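Local coordinates for vacuolar-sorting protein BRO1 (Saccharomyces cerevisiae, PDB 1ZB1) that takes part in sorting cargo proteins into the intralumenal vesicles of multivesicular bodies and, as an adapter, recruits the DOA4 deubiquitinase to endosomes, at residues E51-H54 with L55-A59; L68-Q71 with N72-Y76. One frame throughout, in Å; residues are numbered along the deposited sequence.

How the contacts relate
Both contacts are local, each lying within one helix of the Bro1 domain, so neither closes a long loop. From the N terminus, contact 1 (51-54 with 55-59) comes first, toward the C-terminal part of helix 46-58. The chain then passes through a short connection that includes Leu63 and enters helix 65-86, where contact 2 (68-71 with 72-76) follows in series; the two neither nest nor cross. Their centres are only about 9 Å apart, because the two consecutive helices pack against each other. A probable hydrogen bond from Asn72 ND2 to Ala59 O, 2.9 Å, joins them directly, and Arg56 CD packs 3.5 Å from Tyr75 OH.

Contact 1 (E51-H54 with L55-A59); sequences ELDH and LRNNA
His54 and Asn58, one helical turn apart, make the main side-chain approach here. Asn58 ND2 stands 3.6 Å above the plane of the imidazole, over its centre, with amide and ring planes inclined by 59°. With chi1 at -162°, CG of His54 is trans to the backbone N, which swings the ring along the helix until it lies beneath that amide nitrogen.

Asp53 and Asn57 cross with their carboxylate and amide planes 83° apart, OD2 of Asp53 3.8 Å from ND2 of Asn57, without a side-chain hydrogen bond. The carboxylate has stronger partners elsewhere, Lys20 in a salt bridge and the backbone N of Trp23.

Backbone bonds carry the alpha-helical pattern from residue i to i+4. Leu55 N donates to Glu51 O at 2.8 Å and Asn58 N to His54 O at 2.9 Å, whereas Asn57 N to Asp53 O is weak at 3.3 Å.

These bonds hold the turn, while Glu51, Asp53 and Arg56 find their strongest polar partners outside it. Lys47 pairs with Glu51 within helix 46-58; the ties outward are Glu51 to Lys363 of helix 349-371, Asp53 to Lys20, and the Arg56 guanidinium to Glu121 of helix 118-139, Thr18 OG1 and Glu19 O.

Contact 2 (L68-Q71 with N72-Y76); sequences LSEQ and NLKYY
The flat amide of Asn72 turns its ND2 edge to Leu68: the carbonyl oxygen of Leu68 lies close to the amide plane, 11° out of it, and the ND2 to O hydrogen bond measures 2.9 Å. Leu68 lies alongside, pointing the same way, with its CG 4.0 Å from ND2. On the carbonyl the approach differs, for ND2 sits above the plane of that group, 45° out of it. Asn72 N also donates to Leu68 O, at 3.2 Å and from the opposite face, so two bonds grip one oxygen. A chi1 of -83° sets CG of Asn72 beside its own backbone N, folding the amide back over the preceding turn. Ala59 O is the probable second acceptor of ND2, and two such bonds would limit the amide's rotation.

The flat carboxylate of Glu70 receives Lys74 NZ on OE2 at 2.8 Å, in a salt bridge that uses the anti lone pair, away from the other oxygen. The two side chains run side by side in the same direction, both extended beyond CG, and Lys74 CE passes 3.9 Å from Glu70 CG. This is an i to i+4 ion pair; the same two residues are also joined by the backbone bond from Lys74 N to Glu70 O, 3.0 Å.

Leu73 has both side-chain torsions away from staggered values, a strained conformation that presses CD2 on Ser69, 3.3 Å from its OG and 3.1 Å from its O; these short distances call for caution.

Around this part of helix 65-86, Leu68, Ser69 and Asn72 touch helix 118-139, while Leu73 and Lys74 meet helix 349-371, where Tyr76 stacks edge-to-face with Trp349. Tyr75 leans on Leu52 and Arg56 of helix 46-58, its hydroxyl hydrogen-bonded to Glu121 of helix 118-139 and Trp23 of helix 23-34.

Contact 1 (E51-H54 with L55-A59)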
loop_
_atom_site.group_PDB
_atom_site.type_symbol
_atom_site.label_atom_id
_atom_site.label_comp_id
_atom_site.label_asym_id
_atom_site.label_seq_id
_atom_site.Cartn_x
_atom_site.Cartn_y
_atom_site.Cartn_z
ATOM N N GLU A 51 -0.334 -5.059 -31.771
ATOM C CA GLU A 51 0.442 -4.399 -30.725
ATOM C C GLU A 51 -0.289 -4.456 -29.380
ATOM O O GLU A 51 0.331 -4.648 -28.333
ATOM C CB GLU A 51 0.733 -2.947 -31.124
ATOM C CG GLU A 51 2.022 -2.792 -31.941
ATOM C CD GLU A 51 2.057 -1.530 -32.788
ATOM O OE1 GLU A 51 1.553 -0.481 -32.333
ATOM O OE2 GLU A 51 2.603 -1.586 -33.911
ATOM N N LEU A 52 -1.608 -4.294 -29.422
ATOM C CA LEU A 52 -2.433 -4.351 -28.220
ATOM C C LEU A 52 -2.371 -5.739 -27.589
ATOM O O LEU A 52 -2.238 -5.866 -26.377
ATOM C CB LEU A 52 -3.888 -4.030 -28.557
ATOM C CG LEU A 52 -4.917 -4.370 -27.467
ATOM C CD1 LEU A 52 -4.793 -3.380 -26.296
ATOM C CD2 LEU A 52 -6.318 -4.309 -28.060
ATOM N N ASP A 53 -2.492 -6.778 -28.413
ATOM C CA ASP A 53 -2.450 -8.148 -27.910
ATOM C C ASP A 53 -1.110 -8.386 -27.213
ATOM O O ASP A 53 -1.035 -9.056 -26.179
ATOM C CB ASP A 53 -2.622 -9.141 -29.064
ATOM C CG ASP A 53 -2.776 -10.571 -28.586
ATOM O OD1 ASP A 53 -3.794 -10.870 -27.923
ATOM O OD2 ASP A 53 -1.882 -11.397 -28.870
ATOM N N HIS A 54 -0.055 -7.829 -27.790
ATOM C CA HIS A 54 1.285 -7.972 -27.227
ATOM C C HIS A 54 1.409 -7.184 -25.911
ATOM O O HIS A 54 2.006 -7.655 -24.939
ATOM C CB HIS A 54 2.320 -7.458 -28.229
ATOM C CG HIS A 54 3.711 -7.938 -27.957
ATOM N ND1 HIS A 54 4.831 -7.223 -28.322
ATOM C CD2 HIS A 54 4.163 -9.075 -27.375
ATOM C CE1 HIS A 54 5.914 -7.898 -27.975
ATOM N NE2 HIS A 54 5.536 -9.024 -27.398
ATOM N N LEU A 55 0.837 -5.982 -25.888
ATOM C CA LEU A 55 0.884 -5.131 -24.703
ATOM C C LEU A 55 0.283 -5.841 -23.490
ATOM O O LEU A 55 0.872 -5.825 -22.410
ATOM C CB LEU A 55 0.138 -3.819 -24.964
ATOM C CG LEU A 55 -0.047 -2.876 -23.774
ATOM C CD1 LEU A 55 1.317 -2.415 -23.256
ATOM C CD2 LEU A 55 -0.903 -1.671 -24.197
ATOM N N ARG A 56 -0.877 -6.473 -23.665
ATOM C CA ARG A 56 -1.513 -7.177 -22.548
ATOM C C ARG A 56 -0.639 -8.329 -22.072
ATOM O O ARG A 56 -0.536 -8.592 -20.872
ATOM C CB ARG A 56 -2.896 -7.719 -22.937
ATOM C CG ARG A 56 -3.628 -8.431 -21.764
ATOM C CD ARG A 56 -5.012 -8.960 -22.177
ATOM N NE ARG A 56 -5.875 -9.251 -21.029
ATOM C CZ ARG A 56 -5.806 -10.344 -20.273
ATOM N NH1 ARG A 56 -4.908 -11.289 -20.525
ATOM N NH2 ARG A 56 -6.640 -10.491 -19.252
ATOM N N ASN A 57 -0.006 -9.034 -23.004
ATOM C CA ASN A 57 0.853 -10.126 -22.582
ATOM C C ASN A 57 2.026 -9.563 -21.782
ATOM O O ASN A 57 2.426 -10.142 -20.767
ATOM C CB ASN A 57 1.339 -10.938 -23.790
ATOM C CG ASN A 57 0.246 -11.824 -24.363
ATOM O OD1 ASN A 57 -0.501 -12.453 -23.617
ATOM N ND2 ASN A 57 0.157 -11.890 -25.685
ATOM N N ASN A 58 2.558 -8.416 -22.205
ATOM C CA ASN A 58 3.686 -7.818 -21.478
ATOM C C ASN A 58 3.312 -7.210 -20.123
ATOM O O ASN A 58 4.176 -6.992 -19.276
ATOM C CB ASN A 58 4.398 -6.768 -22.341
ATOM C CG ASN A 58 5.171 -7.396 -23.491
ATOM O OD1 ASN A 58 5.565 -8.563 -23.417
ATOM N ND2 ASN A 58 5.411 -6.622 -24.548
ATOM N N ALA A 59 2.027 -6.943 -19.908
ATOM C CA ALA A 59 1.586 -6.387 -18.629
ATOM C C ALA A 59 1.423 -7.538 -17.638
ATOM O O ALA A 59 1.168 -7.330 -16.447
ATOM C CB ALA A 59 0.258 -5.665 -18.802
#

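Contact 2 (L68-Q71 with N72-Y76)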
loop_
_atom_site.group_PDB
_atom_site.type_symbol
_atom_site.label_atom_id
_atom_site.label_comp_id
_atom_site.label_asym_id
_atom_site.label_seq_id
_atom_site.Cartn_x
_atom_site.Cartn_y
_atom_site.Cartn_z
ATOM N N LEU A 68 7.335 -3.399 -16.014
ATOM C CA LEU A 68 6.055 -4.111 -15.901
ATOM C C LEU A 68 4.946 -3.101 -15.571
ATOM O O LEU A 68 3.843 -3.172 -16.112
ATOM C CB LEU A 68 6.140 -5.167 -14.788
ATOM C CG LEU A 68 4.899 -6.054 -14.596
ATOM C CD1 LEU A 68 4.707 -6.953 -15.823
ATOM C CD2 LEU A 68 5.075 -6.908 -13.351
ATOM N N SER A 69 5.260 -2.163 -14.682
ATOM C CA SER A 69 4.328 -1.105 -14.274
ATOM C C SER A 69 3.914 -0.275 -15.495
ATOM O O SER A 69 2.726 -0.009 -15.734
ATOM C CB SER A 69 5.010 -0.207 -13.232
ATOM O OG SER A 69 4.224 0.928 -12.912
ATOM N N GLU A 70 4.910 0.134 -16.272
ATOM C CA GLU A 70 4.672 0.911 -17.483
ATOM C C GLU A 70 3.678 0.210 -18.415
ATOM O O GLU A 70 2.756 0.849 -18.933
ATOM C CB GLU A 70 5.996 1.130 -18.226
ATOM C CG GLU A 70 5.887 1.978 -19.485
ATOM C CD GLU A 70 7.150 1.901 -20.336
ATOM O OE1 GLU A 70 8.235 1.684 -19.758
ATOM O OE2 GLU A 70 7.059 2.060 -21.576
ATOM N N GLN A 71 3.869 -1.093 -18.645
ATOM C CA GLN A 71 2.969 -1.835 -19.537
ATOM C C GLN A 71 1.535 -1.807 -19.013
ATOM O O GLN A 71 0.582 -1.652 -19.779
ATOM C CB GLN A 71 3.415 -3.299 -19.684
ATOM C CG GLN A 71 4.887 -3.497 -20.029
ATOM C CD GLN A 71 5.368 -2.616 -21.167
ATOM O OE1 GLN A 71 6.389 -1.942 -21.044
ATOM N NE2 GLN A 71 4.647 -2.622 -22.282
ATOM N N ASN A 72 1.386 -1.973 -17.703
ATOM C CA ASN A 72 0.060 -1.964 -17.087
ATOM C C ASN A 72 -0.624 -0.598 -17.138
ATOM O O ASN A 72 -1.829 -0.524 -17.379
ATOM C CB ASN A 72 0.158 -2.462 -15.647
ATOM C CG ASN A 72 0.156 -3.977 -15.564
ATOM O OD1 ASN A 72 -0.908 -4.605 -15.558
ATOM N ND2 ASN A 72 1.351 -4.578 -15.524
ATOM N N LEU A 73 0.131 0.477 -16.909
ATOM C CA LEU A 73 -0.444 1.824 -16.966
ATOM C C LEU A 73 -0.908 2.115 -18.395
ATOM O O LEU A 73 -1.961 2.718 -18.602
ATOM C CB LEU A 73 0.579 2.889 -16.548
ATOM C CG LEU A 73 0.772 3.393 -15.111
ATOM C CD1 LEU A 73 -0.425 3.069 -14.250
ATOM C CD2 LEU A 73 2.048 2.813 -14.530
ATOM N N LYS A 74 -0.117 1.692 -19.382
ATOM C CA LYS A 74 -0.484 1.903 -20.781
ATOM C C LYS A 74 -1.703 1.062 -21.161
ATOM O O LYS A 74 -2.599 1.523 -21.887
ATOM C CB LYS A 74 0.699 1.567 -21.702
ATOM C CG LYS A 74 1.841 2.574 -21.584
ATOM C CD LYS A 74 2.977 2.298 -22.567
ATOM C CE LYS A 74 4.000 3.441 -22.525
ATOM N NZ LYS A 74 5.194 3.205 -23.384
ATOM N N TYR A 75 -1.747 -0.171 -20.670
ATOM C CA TYR A 75 -2.886 -1.034 -20.972
ATOM C C TYR A 75 -4.149 -0.487 -20.293
ATOM O O TYR A 75 -5.228 -0.532 -20.877
ATOM C CB TYR A 75 -2.616 -2.479 -20.524
ATOM C CG TYR A 75 -3.713 -3.451 -20.931
ATOM C CD1 TYR A 75 -4.100 -3.569 -22.266
ATOM C CD2 TYR A 75 -4.389 -4.218 -19.977
ATOM C CE1 TYR A 75 -5.143 -4.418 -22.644
ATOM C CE2 TYR A 75 -5.434 -5.080 -20.348
ATOM C CZ TYR A 75 -5.804 -5.167 -21.681
ATOM O OH TYR A 75 -6.855 -5.969 -22.061
ATOM N N TYR A 76 -4.025 0.024 -19.067
ATOM C CA TYR A 76 -5.197 0.583 -18.380
ATOM C C TYR A 76 -5.708 1.773 -19.197
ATOM O O TYR A 76 -6.923 1.938 -19.382
ATOM C CB TYR A 76 -4.852 1.058 -16.959
ATOM C CG TYR A 76 -6.080 1.374 -16.105
ATOM C CD1 TYR A 76 -6.634 0.409 -15.262
ATOM C CD2 TYR A 76 -6.706 2.621 -16.173
ATOM C CE1 TYR A 76 -7.784 0.674 -14.504
ATOM C CE2 TYR A 76 -7.861 2.901 -15.424
ATOM C CZ TYR A 76 -8.393 1.923 -14.592
ATOM O OH TYR A 76 -9.524 2.192 -13.841
#